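Local coordinates for protein beta-gamma-crystallin (Geodia cydonium, PDB 4IAU) that is of unknown function but, as a beta/gamma-crystallin built of Greek key strand motifs, binds a calcium ion, at residues Val79-Val84 against Glu98-Asn103; Ala86-His91 against Pro106-Gly111; Trp123-Gln128 against Asp154-Met159. All blocks are in the same frame, centred on the assembly; numbering follows the deposited sequence. Where two conformers were deposited one is given.

Contact 1. Residues Val79-Val84 against Glu98-Asn103; sequences VKTFQV and ELDLPN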
loop_
_atom_site.group_PDB
_atom_site.type_symbol
_atom_site.label_atom_id
_atom_site.label_comp_id
_atom_site.label_asym_id
_atom_site.label_seq_id
_atom_site.Cartn_x
_atom_site.Cartn_y
_atom_site.Cartn_z
ATOM N N VAL A 79 0.125 -4.229 -4.222
ATOM C CA VAL A 79 -0.335 -2.908 -4.544
ATOM C C VAL A 79 -1.023 -3.023 -5.904
ATOM O O VAL A 79 -0.389 -3.069 -6.959
ATOM C CB VAL A 79 0.799 -1.882 -4.564
ATOM C CG1 VAL A 79 0.263 -0.483 -4.863
ATOM C CG2 VAL A 79 1.572 -1.888 -3.223
ATOM N N LYS A 80 -2.348 -3.127 -5.916
ATOM C CA LYS A 80 -3.039 -3.580 -7.109
ATOM C C LYS A 80 -3.168 -2.488 -8.175
ATOM O O LYS A 80 -3.520 -2.785 -9.323
ATOM C CB LYS A 80 -4.439 -4.161 -6.783
ATOM C CG LYS A 80 -4.335 -5.381 -5.871
ATOM C CD LYS A 80 -5.654 -6.161 -5.843
ATOM C CE LYS A 80 -6.786 -5.352 -5.255
ATOM N NZ LYS A 80 -6.522 -4.683 -3.957
ATOM N N THR A 81 -2.807 -1.261 -7.850
ATOM C CA THR A 81 -2.732 -0.193 -8.840
ATOM C C THR A 81 -1.345 0.004 -9.385
ATOM O O THR A 81 -1.153 0.997 -10.123
ATOM C CB THR A 81 -3.339 1.115 -8.280
ATOM O OG1 THR A 81 -2.495 1.531 -7.271
ATOM C CG2 THR A 81 -4.799 0.949 -7.917
ATOM N N PHE A 82 -0.419 -0.892 -9.118
ATOM C CA PHE A 82 0.872 -0.875 -9.809
ATOM C C PHE A 82 0.586 -0.820 -11.313
ATOM O O PHE A 82 -0.188 -1.661 -11.825
ATOM C CB PHE A 82 1.594 -2.128 -9.404
ATOM C CG PHE A 82 2.904 -2.348 -10.140
ATOM C CD1 PHE A 82 3.913 -1.434 -10.108
ATOM C CD2 PHE A 82 3.115 -3.463 -10.884
ATOM C CE1 PHE A 82 5.124 -1.625 -10.779
ATOM C CE2 PHE A 82 4.323 -3.747 -11.531
ATOM C CZ PHE A 82 5.329 -2.819 -11.418
ATOM N N GLN A 83 1.169 0.138 -12.006
ATOM C CA GLN A 83 1.007 0.304 -13.453
ATOM C C GLN A 83 -0.406 0.668 -13.893
ATOM O O GLN A 83 -0.721 0.492 -15.102
ATOM C CB GLN A 83 1.449 -0.961 -14.190
ATOM C CG GLN A 83 2.902 -1.338 -13.959
ATOM C CD GLN A 83 3.297 -2.608 -14.684
ATOM O OE1 GLN A 83 2.447 -3.432 -15.020
ATOM N NE2 GLN A 83 4.584 -2.777 -14.927
ATOM N N VAL A 84 -1.205 1.152 -12.973
ATOM C CA VAL A 84 -2.591 1.478 -13.281
ATOM C C VAL A 84 -2.978 2.803 -12.705
ATOM O O VAL A 84 -3.648 3.566 -13.407
ATOM C CB VAL A 84 -3.529 0.384 -12.737
ATOM C CG1 VAL A 84 -4.976 0.812 -13.026
ATOM C CG2 VAL A 84 -3.246 -0.995 -13.314
ATOM N N GLU A 98 -7.346 -0.146 2.626
ATOM C CA GLU A 98 -6.877 0.449 1.396
ATOM C C GLU A 98 -8.059 0.715 0.443
ATOM O O GLU A 98 -9.147 0.132 0.550
ATOM C CB GLU A 98 -5.847 -0.446 0.679
ATOM C CG GLU A 98 -6.428 -1.712 0.078
ATOM C CD GLU A 98 -5.453 -2.610 -0.634
ATOM O OE1 GLU A 98 -4.363 -2.132 -1.054
ATOM O OE2 GLU A 98 -5.748 -3.820 -0.769
ATOM N N LEU A 99 -7.793 1.599 -0.508
ATOM C CA LEU A 99 -8.733 1.948 -1.558
ATOM C C LEU A 99 -7.958 2.170 -2.838
ATOM O O LEU A 99 -7.053 3.016 -2.914
ATOM C CB LEU A 99 -9.522 3.217 -1.209
ATOM C CG LEU A 99 -10.453 3.714 -2.279
ATOM C CD1 LEU A 99 -11.597 2.753 -2.516
ATOM C CD2 LEU A 99 -10.927 5.109 -1.904
ATOM N N ASP A 100 -8.276 1.398 -3.884
ATOM C CA ASP A 100 -7.665 1.521 -5.178
ATOM C C ASP A 100 -8.381 2.570 -6.039
ATOM O O ASP A 100 -9.616 2.586 -6.143
ATOM C CB ASP A 100 -7.721 0.195 -5.926
ATOM C CG ASP A 100 -6.805 -0.886 -5.330
ATOM O OD1 ASP A 100 -5.763 -0.523 -4.749
ATOM O OD2 ASP A 100 -7.121 -2.065 -5.502
ATOM N N LEU A 101 -7.572 3.439 -6.665
ATOM C CA LEU A 101 -7.995 4.459 -7.597
ATOM C C LEU A 101 -7.367 4.213 -8.947
ATOM O O LEU A 101 -6.282 4.717 -9.262
ATOM C CB LEU A 101 -7.641 5.890 -7.156
ATOM C CG LEU A 101 -8.605 6.563 -6.183
ATOM C CD1 LEU A 101 -8.723 5.871 -4.835
ATOM C CD2 LEU A 101 -8.241 8.010 -5.994
ATOM N N PRO A 102 -8.070 3.466 -9.826
ATOM C CA PRO A 102 -7.622 3.420 -11.240
ATOM C C PRO A 102 -7.873 4.741 -11.966
ATOM O O PRO A 102 -7.235 4.987 -12.974
ATOM C CB PRO A 102 -8.512 2.306 -11.812
ATOM C CG PRO A 102 -9.722 2.247 -10.963
ATOM C CD PRO A 102 -9.229 2.574 -9.612
ATOM N N ASN A 103 -8.821 5.516 -11.458
ATOM C CA ASN A 103 -9.249 6.737 -12.106
ATOM C C ASN A 103 -9.729 7.695 -10.997
ATOM O O ASN A 103 -9.646 7.391 -9.802
ATOM C CB ASN A 103 -10.280 6.533 -13.181
ATOM C CG ASN A 103 -10.035 7.616 -14.279
ATOM O OD1 ASN A 103 -9.950 8.884 -14.228
ATOM N ND2 ASN A 103 -9.711 7.022 -15.453
HETATM O O HOH W 1 -4.065 -5.670 -1.875
HETATM O O HOH W 2 -4.278 -2.635 -3.801
HETATM O O HOH W 3 -8.443 -3.961 -1.790
HETATM O O HOH W 4 -6.675 3.348 -15.107
#

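Contact 2. Residues Ala86-His91 against Pro106-Gly111; sequences ATLYKH and PRIDIG. With CA (calcium ion), chain B.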
loop_
_atom_site.group_PDB
_atom_site.type_symbol
_atom_site.label_atom_id
_atom_site.label_comp_id
_atom_site.label_asym_id
_atom_site.label_seq_id
_atom_site.Cartn_x
_atom_site.Cartn_y
_atom_site.Cartn_z
ATOM N N ALA A 86 -3.408 4.714 -8.456
ATOM C CA ALA A 86 -2.968 5.049 -7.117
ATOM C C ALA A 86 -3.754 4.194 -6.116
ATOM O O ALA A 86 -4.901 3.830 -6.365
ATOM C CB ALA A 86 -3.196 6.518 -6.806
ATOM N N THR A 87 -3.134 3.929 -4.957
ATOM C CA THR A 87 -3.821 3.291 -3.825
ATOM C C THR A 87 -3.634 4.186 -2.597
ATOM O O THR A 87 -2.546 4.682 -2.358
ATOM C CB THR A 87 -3.310 1.867 -3.548
ATOM O OG1 THR A 87 -3.571 1.054 -4.661
ATOM C CG2 THR A 87 -3.991 1.206 -2.374
ATOM N N LEU A 88 -4.749 4.377 -1.873
ATOM C CA LEU A 88 -4.818 5.156 -0.656
ATOM C C LEU A 88 -4.928 4.219 0.559
ATOM O O LEU A 88 -5.553 3.159 0.438
ATOM C CB LEU A 88 -6.017 6.085 -0.683
ATOM C CG LEU A 88 -6.105 6.968 -1.930
ATOM C CD1 LEU A 88 -7.361 7.840 -1.813
ATOM C CD2 LEU A 88 -4.873 7.811 -2.093
ATOM N N TYR A 89 -4.399 4.650 1.679
ATOM C CA TYR A 89 -4.365 3.824 2.889
ATOM C C TYR A 89 -4.816 4.630 4.092
ATOM O O TYR A 89 -4.531 5.840 4.221
ATOM C CB TYR A 89 -2.949 3.306 3.120
ATOM C CG TYR A 89 -2.436 2.466 2.002
ATOM C CD1 TYR A 89 -2.633 1.097 1.975
ATOM C CD2 TYR A 89 -1.714 3.023 0.935
ATOM C CE1 TYR A 89 -2.145 0.301 0.932
ATOM C CE2 TYR A 89 -1.242 2.254 -0.099
ATOM C CZ TYR A 89 -1.463 0.882 -0.102
ATOM O OH TYR A 89 -0.962 0.160 -1.166
ATOM N N LYS A 90 -5.532 3.951 4.982
ATOM C CA LYS A 90 -6.079 4.605 6.182
ATOM C C LYS A 90 -4.980 5.047 7.134
ATOM O O LYS A 90 -5.096 6.083 7.774
ATOM C CB LYS A 90 -7.017 3.641 6.896
ATOM C CG LYS A 90 -7.675 4.238 8.125
ATOM C CD LYS A 90 -8.610 3.282 8.820
ATOM C CE LYS A 90 -9.298 3.920 9.989
ATOM N NZ LYS A 90 -10.154 2.915 10.707
ATOM N N HIS A 91 -3.896 4.287 7.273
ATOM C CA HIS A 91 -2.839 4.608 8.229
ATOM C C HIS A 91 -1.585 5.091 7.492
ATOM O O HIS A 91 -1.419 4.842 6.293
ATOM C CB HIS A 91 -2.506 3.436 9.098
ATOM C CG HIS A 91 -3.630 2.900 9.870
ATOM N ND1 HIS A 91 -4.548 3.705 10.490
ATOM C CD2 HIS A 91 -4.000 1.636 10.079
ATOM C CE1 HIS A 91 -5.446 2.932 11.081
ATOM N NE2 HIS A 91 -5.147 1.668 10.867
ATOM N N PRO A 106 -14.542 10.879 -6.712
ATOM C CA PRO A 106 -15.092 12.079 -6.152
ATOM C C PRO A 106 -15.448 12.003 -4.672
ATOM O O PRO A 106 -15.880 13.000 -4.101
ATOM C CB PRO A 106 -16.377 12.294 -7.009
ATOM C CG PRO A 106 -16.820 10.874 -7.268
ATOM C CD PRO A 106 -15.532 10.111 -7.495
ATOM N N ARG A 107 -15.352 10.812 -4.091
ATOM C CA ARG A 107 -15.850 10.676 -2.717
ATOM C C ARG A 107 -15.135 9.492 -2.051
ATOM O O ARG A 107 -15.546 8.333 -2.154
ATOM C CB ARG A 107 -17.361 10.520 -2.668
ATOM C CG ARG A 107 -17.849 10.584 -1.238
ATOM C CD ARG A 107 -19.174 11.269 -1.186
ATOM N NE ARG A 107 -19.793 11.075 0.102
ATOM C CZ ARG A 107 -21.018 11.380 0.430
ATOM N NH1 ARG A 107 -21.746 12.034 -0.468
ATOM N NH2 ARG A 107 -21.493 11.102 1.637
ATOM N N ILE A 108 -14.058 9.825 -1.367
ATOM C CA ILE A 108 -13.199 8.892 -0.647
ATOM C C ILE A 108 -13.644 8.824 0.800
ATOM O O ILE A 108 -13.742 9.863 1.472
ATOM C CB ILE A 108 -11.746 9.352 -0.742
ATOM C CG1 ILE A 108 -11.274 9.378 -2.179
ATOM C CG2 ILE A 108 -10.834 8.513 0.166
ATOM C CD1 ILE A 108 -10.088 10.223 -2.462
ATOM N N ASP A 109 -13.910 7.638 1.314
ATOM C CA ASP A 109 -14.451 7.417 2.626
ATOM C C ASP A 109 -13.858 6.126 3.237
ATOM O O ASP A 109 -14.566 5.129 3.280
ATOM C CB ASP A 109 -16.003 7.398 2.545
ATOM C CG ASP A 109 -16.737 7.482 3.867
ATOM O OD1 ASP A 109 -16.105 7.423 4.950
ATOM O OD2 ASP A 109 -17.994 7.556 3.820
ATOM N N ILE A 110 -12.628 6.140 3.732
ATOM C CA ILE A 110 -11.936 4.966 4.301
ATOM C C ILE A 110 -11.620 5.182 5.785
ATOM O O ILE A 110 -10.867 4.366 6.351
ATOM C CB ILE A 110 -10.682 4.561 3.539
ATOM C CG1 ILE A 110 -9.565 5.546 3.606
ATOM C CG2 ILE A 110 -11.085 4.197 2.110
ATOM C CD1 ILE A 110 -8.246 5.043 2.954
ATOM N N GLY A 111 -12.204 6.171 6.415
ATOM C CA GLY A 111 -11.928 6.431 7.824
ATOM C C GLY A 111 -10.743 7.335 7.995
ATOM O O GLY A 111 -10.266 7.429 9.141
HETATM CA CA CA B . -5.876 7.851 8.997
HETATM O O HOH W 5 -12.186 2.622 8.329
HETATM O O HOH W 6 -7.805 7.194 10.165
#

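Contact 3. Residues Trp123-Gln128 against Asp154-Met159; sequences WRLYEQ and DALKSM. With CA (calcium ion), chain B.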
loop_
_atom_site.group_PDB
_atom_site.type_symbol
_atom_site.label_atom_id
_atom_site.label_comp_id
_atom_site.label_asym_id
_atom_site.label_seq_id
_atom_site.Cartn_x
_atom_site.Cartn_y
_atom_site.Cartn_z
ATOM N N TRP A 123 -2.377 13.667 -10.591
ATOM C CA TRP A 123 -3.634 13.749 -9.850
ATOM C C TRP A 123 -3.716 15.080 -9.119
ATOM O O TRP A 123 -2.701 15.631 -8.697
ATOM C CB TRP A 123 -3.682 12.610 -8.824
ATOM C CG TRP A 123 -3.562 11.227 -9.381
ATOM C CD1 TRP A 123 -2.411 10.606 -9.823
ATOM C CD2 TRP A 123 -4.628 10.300 -9.579
ATOM N NE1 TRP A 123 -2.708 9.353 -10.274
ATOM C CE2 TRP A 123 -4.059 9.124 -10.116
ATOM C CE3 TRP A 123 -5.994 10.345 -9.330
ATOM C CZ2 TRP A 123 -4.808 7.997 -10.412
ATOM C CZ3 TRP A 123 -6.742 9.210 -9.606
ATOM C CH2 TRP A 123 -6.148 8.045 -10.135
ATOM N N ARG A 124 -4.942 15.520 -8.906
ATOM C CA ARG A 124 -5.219 16.670 -8.042
ATOM C C ARG A 124 -5.988 16.161 -6.832
ATOM O O ARG A 124 -6.947 15.413 -6.935
ATOM C CB ARG A 124 -6.065 17.737 -8.775
ATOM C CG ARG A 124 -5.320 18.398 -9.888
ATOM C CD ARG A 124 -5.934 19.726 -10.268
ATOM N NE ARG A 124 -5.314 20.645 -9.268
ATOM C CZ ARG A 124 -4.124 21.236 -9.327
ATOM N NH1 ARG A 124 -3.285 21.094 -10.364
ATOM N NH2 ARG A 124 -3.771 22.004 -8.298
ATOM N N LEU A 125 -5.506 16.570 -5.659
ATOM C CA LEU A 125 -5.972 16.083 -4.374
ATOM C C LEU A 125 -6.723 17.209 -3.653
ATOM O O LEU A 125 -6.169 18.308 -3.485
ATOM C CB LEU A 125 -4.795 15.654 -3.504
ATOM C CG LEU A 125 -4.195 14.280 -3.899
ATOM C CD1 LEU A 125 -3.540 14.261 -5.253
ATOM C CD2 LEU A 125 -3.212 13.869 -2.819
ATOM N N TYR A 126 -7.912 16.885 -3.163
ATOM C CA TYR A 126 -8.852 17.834 -2.568
ATOM C C TYR A 126 -9.276 17.403 -1.190
ATOM O O TYR A 126 -9.420 16.202 -0.895
ATOM C CB TYR A 126 -10.110 17.929 -3.440
ATOM C CG TYR A 126 -9.917 18.371 -4.834
ATOM C CD1 TYR A 126 -9.549 17.448 -5.810
ATOM C CD2 TYR A 126 -10.156 19.695 -5.244
ATOM C CE1 TYR A 126 -9.387 17.864 -7.131
ATOM C CE2 TYR A 126 -9.999 20.104 -6.553
ATOM C CZ TYR A 126 -9.608 19.177 -7.496
ATOM O OH TYR A 126 -9.445 19.496 -8.810
ATOM N N GLU A 127 -9.538 18.371 -0.307
ATOM C CA GLU A 127 -9.995 18.158 1.059
ATOM C C GLU A 127 -11.530 18.379 1.148
ATOM O O GLU A 127 -12.065 18.490 2.227
ATOM C CB GLU A 127 -9.254 19.021 2.011
ATOM C CG GLU A 127 -7.787 18.645 2.149
ATOM C CD GLU A 127 -7.100 19.418 3.283
ATOM O OE1 GLU A 127 -7.748 20.177 4.020
ATOM O OE2 GLU A 127 -5.877 19.285 3.383
ATOM N N GLN A 128 -12.197 18.413 0.005
ATOM C CA GLN A 128 -13.654 18.373 -0.092
ATOM C C GLN A 128 -14.046 17.341 -1.100
ATOM O O GLN A 128 -13.225 16.990 -1.969
ATOM C CB GLN A 128 -14.174 19.763 -0.518
ATOM C CG GLN A 128 -13.978 20.823 0.514
ATOM C CD GLN A 128 -14.425 22.179 0.037
ATOM O OE1 GLN A 128 -15.611 22.368 -0.331
ATOM N NE2 GLN A 128 -13.468 23.092 0.070
ATOM N N ASP A 154 -6.064 12.717 7.453
ATOM C CA ASP A 154 -7.473 12.326 7.477
ATOM C C ASP A 154 -8.367 13.262 6.671
ATOM O O ASP A 154 -9.562 13.090 6.781
ATOM C CB ASP A 154 -7.947 12.102 8.921
ATOM C CG ASP A 154 -7.210 10.956 9.570
ATOM O OD1 ASP A 154 -6.684 10.089 8.861
ATOM O OD2 ASP A 154 -7.221 10.863 10.839
ATOM N N ALA A 155 -7.877 14.114 5.858
ATOM C CA ALA A 155 -8.650 15.112 5.145
ATOM C C ALA A 155 -8.905 14.871 3.682
ATOM O O ALA A 155 -9.777 15.535 3.097
ATOM C CB ALA A 155 -8.005 16.489 5.339
ATOM N N LEU A 156 -8.172 13.978 3.033
ATOM C CA LEU A 156 -8.350 13.779 1.602
ATOM C C LEU A 156 -9.741 13.240 1.318
ATOM O O LEU A 156 -10.069 12.140 1.812
ATOM C CB LEU A 156 -7.281 12.838 1.075
ATOM C CG LEU A 156 -7.317 12.541 -0.426
ATOM C CD1 LEU A 156 -7.008 13.803 -1.227
ATOM C CD2 LEU A 156 -6.339 11.443 -0.779
ATOM N N LYS A 157 -10.515 13.919 0.500
ATOM C CA LYS A 157 -11.884 13.566 0.203
ATOM C C LYS A 157 -12.169 13.305 -1.250
ATOM O O LYS A 157 -13.166 12.605 -1.558
ATOM C CB LYS A 157 -12.848 14.616 0.760
ATOM C CG LYS A 157 -13.094 14.461 2.239
ATOM C CD LYS A 157 -14.134 15.504 2.730
ATOM C CE LYS A 157 -14.555 15.251 4.167
ATOM N NZ LYS A 157 -13.438 15.311 5.152
ATOM N N SER A 158 -11.407 13.818 -2.195
ATOM C CA SER A 158 -11.565 13.492 -3.580
ATOM C C SER A 158 -10.227 13.639 -4.282
ATOM O O SER A 158 -9.339 14.372 -3.792
ATOM C CB SER A 158 -12.657 14.292 -4.275
ATOM O OG SER A 158 -12.446 15.681 -4.239
HETATM N N MSE A 159 -10.060 12.930 -5.398
HETATM C CA MSE A 159 -8.788 12.869 -6.100
HETATM C C MSE A 159 -9.090 12.664 -7.562
HETATM O O MSE A 159 -9.680 11.677 -7.936
HETATM C CB MSE A 159 -7.902 11.795 -5.457
HETATM C CG MSE A 159 -6.494 11.715 -5.977
HETATM SE SE MSE A 159 -5.445 10.614 -4.774
HETATM C CE MSE A 159 -4.094 10.057 -5.996
HETATM CA CA CA B . -5.876 7.851 8.997
HETATM O O HOH W 7 -11.509 17.102 4.650
HETATM O O HOH W 6 -7.805 7.194 10.165
#

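Contact 1. Residues Val79-Val84 against Glu98-Asn103
Asp100 receives the ammonium group of Lys80 in a salt-bridge network that ties the type I turn Val79-Phe82 to strand 98-101, an outermost strand of a Greek key sheet. Lys80 was modelled in two conformers. In the one described here the side chain bends at chi3 and chi4 (-64° and -49°), turning Lys80 NZ to the edge of the carboxylate, 3.1 Å from Asp100 OD2. The approach is on the syn side of that oxygen, 20° out of the carboxylate plane. Glu98 supplies a second, longer salt bridge, with its OE2 3.4 Å from Lys80 NZ, so that one cation is shared by two anions projecting from the same strand. A water at the centre donates to Glu98 OE1 and Asp100 OD1 while accepting from both Lys80 N and Lys80 NZ, which adds a solvent-mediated tie between turn and strand.

Buried Thr81 packs its methyl CG2 3.6 Å from Asp100 CB, while its OG1 turns to a hydrogen bond with Thr87 on strand 86-89. Asp100 OD1 is also hydrogen-bonded to the Thr87 hydroxyl, which probably helps to fix the rotation of the carboxylate. Further along the loop, Val84 and Pro102 lie side by side, pointing the same way at the exposed margin, where Val84 CG1 rests 4.0 Å from Pro102 CB.

Contact 2. Residues Ala86-His91 against Pro106-Gly111
Leu88 and Ile108 meet methyl to methyl, CD1 to CD1 at 3.7 Å, with their side chains crossing at about a right angle. Ile110 adds a second apolar wedge: its CD1 pushes against the backbone at Tyr89 and Lys90, 3.6 Å from Tyr89 C.

Lys90 contributes by its length. Fully extended, with CG anti to the backbone N (chi1 -178°), it runs alongside the Ile110-Gly111 carbonyls and brings CD within 3.5 Å of Ile110 O. Gly111 has a positive phi (88°), at which a CB would meet the carbonyl oxygen of Ile110. No direct hydrogen bond joins the two segments; one water instead accepts from Lys90 NZ and donates to Ile110 O.

The metal supplies the remaining link. Lys90 O binds the calcium ion at 2.3 Å, and a water ligand of that ion donates to Gly111 O at 2.7 Å, making Gly111 a second-shell residue; Gly112, Ser114 and Asp154 also bind the metal. Strand 86-89 lies between strands 98-101 and 115-118 in its sheet, and the 106-111 loop leans over it beside strand 158-161, whose Met159 touches both Leu88 and Ile108.

Contact 3. Residues Trp123-Gln128 against Asp154-Met159
Met159, present as selenomethionine, lays its terminal methyl on the indole of Trp123 in a CH-pi contact: CE sits 3.9 Å from the centroid of the five-membered ring, 27° off its normal. The side chain starts anti to the backbone N (chi1 -174°) and stays extended, crossing the indole at about a right angle, with SE oblique to the six-membered ring in a Met-aromatic contact. An alanine at Trp123 is likely to open a gap beneath this methyl, letting the end of Met159 turn more freely. Leu125 stands side by side with Met159 on the same face of the sheet, its CD1 4.0 Å from Met159 CG. Leu156 fills the next hollow along, placing CD1 3.7 Å from Leu125 CB and also against Tyr126 O.

Beneath these knobs the strands pair antiparallel, interrupted by a classic beta bulge in which Lys157 and Ser158 both face Tyr126. Tyr126 N donates to Ser158 O at 3.0 Å. In return, Tyr126 O accepts a nearly straight bond (176°) from Lys157 N at 2.9 Å and a weak one from Ser158 N. On the opposite face the Ser158 hydroxyl tucks against Tyr126 CB and donates to Gln128 O at 2.7 Å, lying in the carbonyl plane. Beyond the bulge, Ala155 CB nestles against the extended side chain of Glu127, whose OE2 is hydrogen-bonded to Ala152 N, and one water joins Glu127 O, Ala155 O and Lys157 NZ. The same segment includes Asp154, whose OD1 binds the calcium ion at 2.4 Å.

Directional backbone bonds and the bulge thus set the register, apolar packing holds the Leu125 and Met159 face together, and at the loop end water serves two carbonyls and an ammonium group.

Contacts 1 and 2 share one sheet: strands 98-101 and 86-89 are neighbours in it, tied by Leu101 N to Ala86 O. Contact 3 belongs to the other sheet of the same domain. Its Met159 reaches Ala86, Leu88, Leu101 and Ile108, so all three contacts send a side chain to the apolar interior, contact 1 through Leu101, while Lys157 O accepts a bond from Ile108 N. Contact 3 has most of its touching residues buried and combines strand pairing with aromatic and selenium packing. Contact 2 has a buried apolar half and a hydrated calcium end; contact 1 lies mostly at the surface and relies on charges and waters. Contacts 2 and 3 each supply the calcium ion with one protein ligand.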